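Long-range contacts in branched-chain amino acid aminotransferase (PDB 5CE8), which catalyses the pyridoxal 5'-phosphate-dependent transfer of amino groups between branched-chain amino acids and 2-oxoglutarate, probably serving leucine, isoleucine and valine: residues 96-101 with 128-133; 59-64 with 84-89; 40-45 with 74-79. All blocks are in the same frame, centred on the assembly; numbering follows the deposited sequence.

Contact 1: residues 96-101 with 128-133; sequences NGFKED and IAAIPF
With CG beside its own backbone N (chi1 -75°), F98 sends its ring against the strand, where CE1 lies 4.0 Å from P132 CG and CE2 lies 4.1 Å from A130 CB. E100 reaches the same proline differently: CG stands between the backbone N and the carbonyl carbon (chi1 74°), and the extended chain beyond it lays OE1 3.4 Å from P132 CB. The F98 and P132 side chains cross at about a right angle, while the small methyl of A130 leaves room for the phenyl group. F98 CE2 comes closest to A130 O, at 3.3 Å, and this buried oxygen has no polar partner in the model. Helix 82-95 ends here in a Schellman motif, G97 taking the positive phi, and the chain then runs past strand 125-132 before becoming strand 102-109, its antiparallel neighbour in the sheet. The backbones meet once by hydrogen bond, F133 N to D101 O at 3.2 Å; the donor stands above the carbonyl plane, 39° out of it. P132, which has no N-H to give, adds a CA-H...O contact to that oxygen. A water donates to both D101 OD2 and F133 O, and D101 OD1 accepts from W50 N.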
loop_
_atom_site.group_PDB
_atom_site.type_symbol
_atom_site.label_atom_id
_atom_site.label_comp_id
_atom_site.label_asym_id
_atom_site.label_seq_id
_atom_site.Cartn_x
_atom_site.Cartn_y
_atom_site.Cartn_z
ATOM N N ASN A 96 9.313 49.319 -6.967
ATOM C CA ASN A 96 8.553 49.309 -8.212
ATOM C C ASN A 96 7.369 50.315 -8.340
ATOM O O ASN A 96 6.700 50.357 -9.356
ATOM C CB ASN A 96 8.063 47.904 -8.377
ATOM C CG ASN A 96 9.195 46.958 -8.703
ATOM O OD1 ASN A 96 9.662 46.970 -9.855
ATOM N ND2 ASN A 96 9.664 46.162 -7.716
ATOM N N GLY A 97 7.082 51.046 -7.293
ATOM C CA GLY A 97 5.916 51.930 -7.210
ATOM C C GLY A 97 4.569 51.313 -7.457
ATOM O O GLY A 97 3.657 51.993 -7.947
ATOM N N PHE A 98 4.401 50.042 -7.096
ATOM C CA PHE A 98 3.149 49.375 -7.346
ATOM C C PHE A 98 2.062 49.929 -6.453
ATOM O O PHE A 98 2.333 50.224 -5.250
ATOM C CB PHE A 98 3.276 47.859 -7.068
ATOM C CG PHE A 98 4.032 47.120 -8.121
ATOM C CD1 PHE A 98 3.728 47.337 -9.498
ATOM C CD2 PHE A 98 5.048 46.216 -7.765
ATOM C CE1 PHE A 98 4.449 46.676 -10.499
ATOM C CE2 PHE A 98 5.746 45.548 -8.770
ATOM C CZ PHE A 98 5.457 45.776 -10.127
ATOM N N LYS A 99 0.880 50.097 -7.058
ATOM C CA LYS A 99 -0.350 50.552 -6.363
ATOM C C LYS A 99 -1.499 49.743 -6.941
ATOM O O LYS A 99 -2.460 50.296 -7.532
ATOM C CB LYS A 99 -0.637 52.061 -6.547
ATOM C CG LYS A 99 0.244 52.960 -5.713
ATOM C CD LYS A 99 0.174 54.440 -6.164
ATOM C CE LYS A 99 1.338 55.285 -5.608
ATOM N NZ LYS A 99 1.643 54.907 -4.197
ATOM N N GLU A 100 -1.369 48.409 -6.821
ATOM C CA GLU A 100 -2.351 47.452 -7.404
ATOM C C GLU A 100 -2.082 46.044 -6.823
ATOM O O GLU A 100 -1.025 45.813 -6.265
ATOM C CB GLU A 100 -2.163 47.394 -8.919
ATOM C CG GLU A 100 -0.890 46.620 -9.360
ATOM C CD GLU A 100 -0.487 46.896 -10.800
ATOM O OE1 GLU A 100 -0.945 46.238 -11.729
ATOM O OE2 GLU A 100 0.317 47.804 -10.990
ATOM N N ASP A 101 -3.016 45.125 -7.057
ATOM C CA ASP A 101 -2.941 43.713 -6.587
ATOM C C ASP A 101 -1.732 43.032 -7.236
ATOM O O ASP A 101 -1.462 43.172 -8.469
ATOM C CB ASP A 101 -4.190 42.903 -6.947
ATOM C CG ASP A 101 -5.420 43.361 -6.240
ATOM O OD1 ASP A 101 -5.283 44.230 -5.392
ATOM O OD2 ASP A 101 -6.537 42.880 -6.609
ATOM N N ILE A 128 13.198 37.597 -4.696
ATOM C CA ILE A 128 11.826 38.002 -4.412
ATOM C C ILE A 128 11.381 38.958 -5.456
ATOM O O ILE A 128 11.904 40.081 -5.608
ATOM C CB ILE A 128 11.598 38.726 -3.112
ATOM C CG1 ILE A 128 11.868 37.869 -1.925
ATOM C CG2 ILE A 128 10.155 39.273 -3.028
ATOM C CD1 ILE A 128 12.224 38.664 -0.679
ATOM N N ALA A 129 10.387 38.487 -6.164
ATOM C CA ALA A 129 9.710 39.214 -7.230
ATOM C C ALA A 129 8.278 39.476 -6.853
ATOM O O ALA A 129 7.591 38.589 -6.244
ATOM C CB ALA A 129 9.717 38.394 -8.479
ATOM N N ALA A 130 7.844 40.666 -7.273
ATOM C CA ALA A 130 6.490 41.200 -7.090
ATOM C C ALA A 130 5.886 41.522 -8.445
ATOM O O ALA A 130 6.450 42.325 -9.168
ATOM C CB ALA A 130 6.556 42.448 -6.241
ATOM N N ILE A 131 4.771 40.882 -8.801
ATOM C CA ILE A 131 4.215 41.000 -10.079
ATOM C C ILE A 131 2.706 41.347 -10.060
ATOM O O ILE A 131 1.932 40.801 -9.255
ATOM C CB ILE A 131 4.574 39.699 -10.904
ATOM C CG1 ILE A 131 3.367 38.840 -11.264
ATOM C CG2 ILE A 131 5.661 38.860 -10.201
ATOM C CD1 ILE A 131 3.691 37.700 -12.222
ATOM N N PRO A 132 2.257 42.182 -11.014
ATOM C CA PRO A 132 0.849 42.421 -11.095
ATOM C C PRO A 132 0.129 41.143 -11.332
ATOM O O PRO A 132 0.672 40.273 -12.025
ATOM C CB PRO A 132 0.714 43.313 -12.314
ATOM C CG PRO A 132 1.964 44.072 -12.289
ATOM C CD PRO A 132 3.005 43.072 -11.910
ATOM N N PHE A 133 -1.054 40.986 -10.731
ATOM C CA PHE A 133 -1.784 39.667 -10.789
ATOM C C PHE A 133 -3.232 39.855 -10.419
ATOM O O PHE A 133 -3.532 40.402 -9.349
ATOM C CB PHE A 133 -1.136 38.651 -9.816
ATOM C CG PHE A 133 -1.437 37.172 -10.114
ATOM C CD1 PHE A 133 -0.911 36.546 -11.242
ATOM C CD2 PHE A 133 -2.180 36.382 -9.205
ATOM C CE1 PHE A 133 -1.120 35.176 -11.475
ATOM C CE2 PHE A 133 -2.387 35.025 -9.435
ATOM C CZ PHE A 133 -1.874 34.418 -10.564
HETATM O O HOH W 1 -5.967 40.675 -8.264
#

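Contact 2: residues 59-64 with 84-89; sequences RLRDHM and ELSKAV
M64 and L60 meet V89 at the apolar centre: M64 CE presses on V89 CG2 at 3.4 Å, closer than two methyls normally come, and L60 CD1 reaches the same methyl at 3.8 Å. The bend of M64 at chi2 (-52°) carries the thioether across L85 and V89, with SD 3.7 Å from L85 CB. An unbranched, flexible methionine suits this place because it can follow the surface these two offer, whereas L60, its CG anti to the backbone N, spreads two methyls, CD1 against V89 and CD2 to 3.5 Å from S86 O. These are the first turn of helix 60-74 and the first half of helix 82-95, consecutive helices packed on the antiparallel sheet of this fold type IV (class IV) aminotransferase; their short segments run at 125° with axes 9.2 Å apart. I46 of strand 41-50 and I128 of strand 125-132 close the apolar layer beneath them, and H63, on the same turn, touches the cofactor. Further out comes S86, small enough to sit where the backbones come nearest; its OG packs 3.7 Å from L60 CG and is hydrogen-bonded to A82 O. At the solvent-facing edge R61, bent at chi2 and chi3, curls back to give a weak bond from NE to S86 OG (3.3 Å, 132°), while its NH2 forms a salt bridge with E83.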
loop_
_atom_site.group_PDB
_atom_site.type_symbol
_atom_site.label_atom_id
_atom_site.label_comp_id
_atom_site.label_asym_id
_atom_site.label_seq_id
_atom_site.Cartn_x
_atom_site.Cartn_y
_atom_site.Cartn_z
ATOM N N ARG A 59 -0.601 38.486 5.360
ATOM C CA ARG A 59 0.146 37.543 6.240
ATOM C C ARG A 59 1.592 37.318 5.861
ATOM O O ARG A 59 2.115 36.158 5.758
ATOM C CB ARG A 59 -0.596 36.247 6.530
ATOM C CG ARG A 59 -1.978 36.505 7.058
ATOM C CD ARG A 59 -2.782 35.195 7.299
ATOM N NE ARG A 59 -2.172 34.428 8.362
ATOM C CZ ARG A 59 -2.800 33.497 9.094
ATOM N NH1 ARG A 59 -4.056 33.140 8.895
ATOM N NH2 ARG A 59 -2.194 32.963 10.101
ATOM N N LEU A 60 2.278 38.455 5.708
ATOM C CA LEU A 60 3.689 38.388 5.242
ATOM C C LEU A 60 4.608 37.566 6.062
ATOM O O LEU A 60 5.287 36.658 5.564
ATOM C CB LEU A 60 4.225 39.792 5.175
ATOM C CG LEU A 60 5.628 40.074 4.662
ATOM C CD1 LEU A 60 5.866 39.308 3.363
ATOM C CD2 LEU A 60 5.828 41.597 4.567
ATOM N N ARG A 61 4.631 37.872 7.350
ATOM C CA ARG A 61 5.467 37.157 8.294
ATOM C C ARG A 61 5.101 35.699 8.417
ATOM O O ARG A 61 5.968 34.871 8.607
ATOM C CB ARG A 61 5.428 37.837 9.678
ATOM C CG ARG A 61 6.428 37.329 10.729
ATOM C CD ARG A 61 7.886 37.658 10.362
ATOM N NE ARG A 61 8.106 39.111 10.267
ATOM C CZ ARG A 61 8.633 39.882 11.229
ATOM N NH1 ARG A 61 9.057 39.354 12.386
ATOM N NH2 ARG A 61 8.761 41.197 11.021
ATOM N N ASP A 62 3.827 35.346 8.329
ATOM C CA ASP A 62 3.494 33.937 8.386
ATOM C C ASP A 62 4.123 33.218 7.133
ATOM O O ASP A 62 4.555 32.087 7.243
ATOM C CB ASP A 62 1.991 33.734 8.421
ATOM C CG ASP A 62 1.350 34.151 9.750
ATOM O OD1 ASP A 62 1.879 33.928 10.829
ATOM O OD2 ASP A 62 0.246 34.617 9.727
ATOM N N HIS A 63 4.110 33.867 5.945
ATOM C CA HIS A 63 4.662 33.288 4.738
ATOM C C HIS A 63 6.152 33.147 4.807
ATOM O O HIS A 63 6.693 32.146 4.355
ATOM C CB HIS A 63 4.229 34.061 3.490
ATOM C CG HIS A 63 2.847 33.698 3.042
ATOM N ND1 HIS A 63 2.612 32.604 2.231
ATOM C CD2 HIS A 63 1.625 34.238 3.322
ATOM C CE1 HIS A 63 1.312 32.522 1.974
ATOM N NE2 HIS A 63 0.688 33.471 2.649
ATOM N N MET A 64 6.817 34.201 5.270
ATOM C CA MET A 64 8.220 34.085 5.475
ATOM C C MET A 64 8.620 33.098 6.563
ATOM O O MET A 64 9.624 32.391 6.395
ATOM C CB MET A 64 8.857 35.420 5.686
ATOM C CG MET A 64 8.707 36.360 4.408
ATOM S SD MET A 64 9.265 35.519 2.917
ATOM C CE MET A 64 9.154 36.890 1.776
ATOM N N GLU A 84 13.905 39.942 8.133
ATOM C CA GLU A 84 14.630 40.391 6.978
ATOM C C GLU A 84 13.881 40.208 5.635
ATOM O O GLU A 84 13.841 41.115 4.707
ATOM C CB GLU A 84 15.969 39.658 6.944
ATOM C CG GLU A 84 16.964 40.292 7.932
ATOM C CD GLU A 84 18.285 39.533 8.083
ATOM O OE1 GLU A 84 19.286 40.170 8.435
ATOM O OE2 GLU A 84 18.342 38.322 7.866
ATOM N N LEU A 85 13.367 38.998 5.461
ATOM C CA LEU A 85 12.685 38.722 4.197
ATOM C C LEU A 85 11.449 39.523 4.100
ATOM O O LEU A 85 11.116 40.043 3.005
ATOM C CB LEU A 85 12.401 37.209 4.060
ATOM C CG LEU A 85 13.687 36.401 3.997
ATOM C CD1 LEU A 85 13.335 34.935 4.207
ATOM C CD2 LEU A 85 14.473 36.652 2.720
ATOM N N SER A 86 10.713 39.648 5.202
ATOM C CA SER A 86 9.515 40.512 5.251
ATOM C C SER A 86 9.812 41.962 4.796
ATOM O O SER A 86 9.092 42.587 3.894
ATOM C CB SER A 86 8.828 40.417 6.662
ATOM O OG SER A 86 8.355 39.058 6.961
ATOM N N LYS A 87 10.868 42.547 5.390
ATOM C CA LYS A 87 11.309 43.927 4.953
ATOM C C LYS A 87 11.719 44.029 3.500
ATOM O O LYS A 87 11.364 45.025 2.822
ATOM C CB LYS A 87 12.419 44.481 5.844
ATOM N N ALA A 88 12.419 42.988 3.022
ATOM C CA ALA A 88 12.845 42.876 1.638
ATOM C C ALA A 88 11.674 42.863 0.699
ATOM O O ALA A 88 11.718 43.494 -0.335
ATOM C CB ALA A 88 13.684 41.625 1.387
ATOM N N VAL A 89 10.603 42.173 1.049
ATOM C CA VAL A 89 9.379 42.332 0.254
ATOM C C VAL A 89 8.874 43.753 0.128
ATOM O O VAL A 89 8.496 44.217 -0.964
ATOM C CB VAL A 89 8.196 41.517 0.823
ATOM C CG1 VAL A 89 6.922 41.931 0.174
ATOM C CG2 VAL A 89 8.397 40.012 0.636
#

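Contact 3: residues 40-45 with 74-79; sequences FGVFEG and IGLDVP
I74 CD1 sits over one face of the F40 ring, 3.9 Å from its centroid, in a CH-pi contact. L76 CD1 comes to 3.5 Å from F40 CE2, while G75 O meets the ring at its edge, in plane, 3.7 Å from F40 CZ. A broad phenyl ring suits this place, since it can meet a methyl on its face and a carbonyl oxygen at its edge. V42 continues the apolar patch: its CG1 is 3.8 Å from I74 CD1 and its CG2 is 4.0 Å from L76 CD2, so each branch of the valine serves a different partner. G41 O lies 3.5 Å from I74 CD1. Placing CG anti to the backbone N (chi1 -168°) swings the F40 ring over I74, whose CG1, between its N and carbonyl carbon (chi1 70°), brings CD1 onto the ring face. I171 of the second subunit also packs on F40. G75, with positive phi, is where the chain leaves helix 60-74; I74 before it and L76 after it both face the strand. The contact thus joins the start of strand 41-50 to the loop that ends helix 60-74: S70 of that helix touches V42, A71 touches L76, and A108 of strand 102-109 packs against both V42 and L76.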
loop_
_atom_site.group_PDB
_atom_site.type_symbol
_atom_site.label_atom_id
_atom_site.label_comp_id
_atom_site.label_asym_id
_atom_site.label_seq_id
_atom_site.Cartn_x
_atom_site.Cartn_y
_atom_site.Cartn_z
ATOM N N PHE A 40 15.878 21.151 -5.714
ATOM C CA PHE A 40 16.226 21.455 -4.377
ATOM C C PHE A 40 16.170 22.971 -4.096
ATOM O O PHE A 40 17.195 23.748 -4.263
ATOM C CB PHE A 40 17.604 20.949 -4.105
ATOM C CG PHE A 40 17.941 20.959 -2.650
ATOM C CD1 PHE A 40 17.407 19.999 -1.812
ATOM C CD2 PHE A 40 18.853 21.859 -2.108
ATOM C CE1 PHE A 40 17.750 19.967 -0.451
ATOM C CE2 PHE A 40 19.147 21.880 -0.697
ATOM C CZ PHE A 40 18.577 20.928 0.122
ATOM N N GLY A 41 14.945 23.393 -3.760
ATOM C CA GLY A 41 14.602 24.778 -3.513
ATOM C C GLY A 41 13.376 24.793 -2.625
ATOM O O GLY A 41 12.723 23.720 -2.398
ATOM N N VAL A 42 13.073 25.959 -2.113
ATOM C CA VAL A 42 11.740 26.250 -1.578
ATOM C C VAL A 42 11.201 27.560 -2.151
ATOM O O VAL A 42 11.989 28.463 -2.560
ATOM C CB VAL A 42 11.740 26.264 -0.065
ATOM C CG1 VAL A 42 12.227 24.938 0.415
ATOM C CG2 VAL A 42 12.593 27.331 0.535
ATOM N N PHE A 43 9.886 27.733 -2.058
ATOM C CA PHE A 43 9.288 28.982 -2.503
ATOM C C PHE A 43 8.088 29.309 -1.617
ATOM O O PHE A 43 7.717 28.524 -0.709
ATOM C CB PHE A 43 8.898 28.947 -3.974
ATOM C CG PHE A 43 7.865 27.909 -4.319
ATOM C CD1 PHE A 43 8.228 26.570 -4.489
ATOM C CD2 PHE A 43 6.549 28.269 -4.467
ATOM C CE1 PHE A 43 7.222 25.611 -4.738
ATOM C CE2 PHE A 43 5.550 27.358 -4.829
ATOM C CZ PHE A 43 5.890 26.041 -4.943
ATOM N N GLU A 44 7.512 30.464 -1.914
ATOM C CA GLU A 44 6.276 30.979 -1.312
ATOM C C GLU A 44 5.405 31.712 -2.312
ATOM O O GLU A 44 5.808 32.038 -3.443
ATOM C CB GLU A 44 6.577 31.945 -0.181
ATOM C CG GLU A 44 6.762 31.288 1.176
ATOM C CD GLU A 44 5.535 30.517 1.640
ATOM O OE1 GLU A 44 5.724 29.496 2.315
ATOM O OE2 GLU A 44 4.437 30.940 1.256
ATOM N N GLY A 45 4.196 32.039 -1.878
ATOM C CA GLY A 45 3.263 32.798 -2.712
ATOM C C GLY A 45 2.609 33.739 -1.738
ATOM O O GLY A 45 2.197 33.298 -0.662
ATOM N N ILE A 74 13.840 20.570 4.322
ATOM C CA ILE A 74 14.591 19.952 3.187
ATOM C C ILE A 74 16.098 19.978 3.424
ATOM O O ILE A 74 16.802 19.366 2.678
ATOM C CB ILE A 74 14.201 20.516 1.758
ATOM C CG1 ILE A 74 14.656 21.979 1.452
ATOM C CG2 ILE A 74 12.727 20.282 1.505
ATOM C CD1 ILE A 74 14.837 22.270 -0.029
ATOM N N GLY A 75 16.563 20.762 4.421
ATOM C CA GLY A 75 18.019 20.904 4.739
ATOM C C GLY A 75 18.638 21.997 3.848
ATOM O O GLY A 75 19.825 21.936 3.475
ATOM N N LEU A 76 17.840 22.975 3.450
ATOM C CA LEU A 76 18.375 24.118 2.694
ATOM C C LEU A 76 18.741 25.256 3.687
ATOM O O LEU A 76 17.996 25.490 4.637
ATOM C CB LEU A 76 17.243 24.536 1.767
ATOM C CG LEU A 76 17.570 25.706 0.893
ATOM C CD1 LEU A 76 18.729 25.332 -0.034
ATOM C CD2 LEU A 76 16.360 26.118 0.153
ATOM N N ASP A 77 19.911 25.905 3.565
ATOM C CA ASP A 77 20.374 26.815 4.595
ATOM C C ASP A 77 20.030 28.214 4.057
ATOM O O ASP A 77 20.653 28.704 3.112
ATOM C CB ASP A 77 21.876 26.592 4.858
ATOM C CG ASP A 77 22.526 27.674 5.737
ATOM O OD1 ASP A 77 21.868 28.377 6.507
ATOM O OD2 ASP A 77 23.754 27.822 5.619
ATOM N N VAL A 78 19.022 28.838 4.661
ATOM C CA VAL A 78 18.576 30.179 4.233
ATOM C C VAL A 78 19.188 31.210 5.175
ATOM O O VAL A 78 18.825 31.283 6.328
ATOM C CB VAL A 78 17.053 30.249 4.181
ATOM C CG1 VAL A 78 16.591 31.661 3.835
ATOM C CG2 VAL A 78 16.535 29.271 3.140
ATOM N N PRO A 79 20.127 32.046 4.691
ATOM C CA PRO A 79 20.812 32.908 5.643
ATOM C C PRO A 79 20.093 34.205 5.976
ATOM O O PRO A 79 20.728 35.213 6.155
ATOM C CB PRO A 79 22.147 33.186 4.928
ATOM C CG PRO A 79 21.804 33.140 3.478
ATOM C CD PRO A 79 20.729 32.109 3.348
#

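From the N terminus, the first half of contact 3 starts strand 41-50; the chain turns through strand 55-58 into helix 60-74, whose first turn is the first half of contact 2. Contact 3 closes after that helix with 74-79, and contact 2 closes later on helix 82-95, so these two loops cross. They also touch: H63 ND1 lies 2.7 Å from E44 OE2, a probable hydrogen bond that joins a cofactor-binding residue to the strand. Contact 1 follows in series, opening after helix 82-95 and closing at the end of strand 125-132, whose I128 packs on A88 and V89. Contact 2 pairs the two helices, while contacts 1 and 3 tie the loops that follow them to the antiparallel sheet.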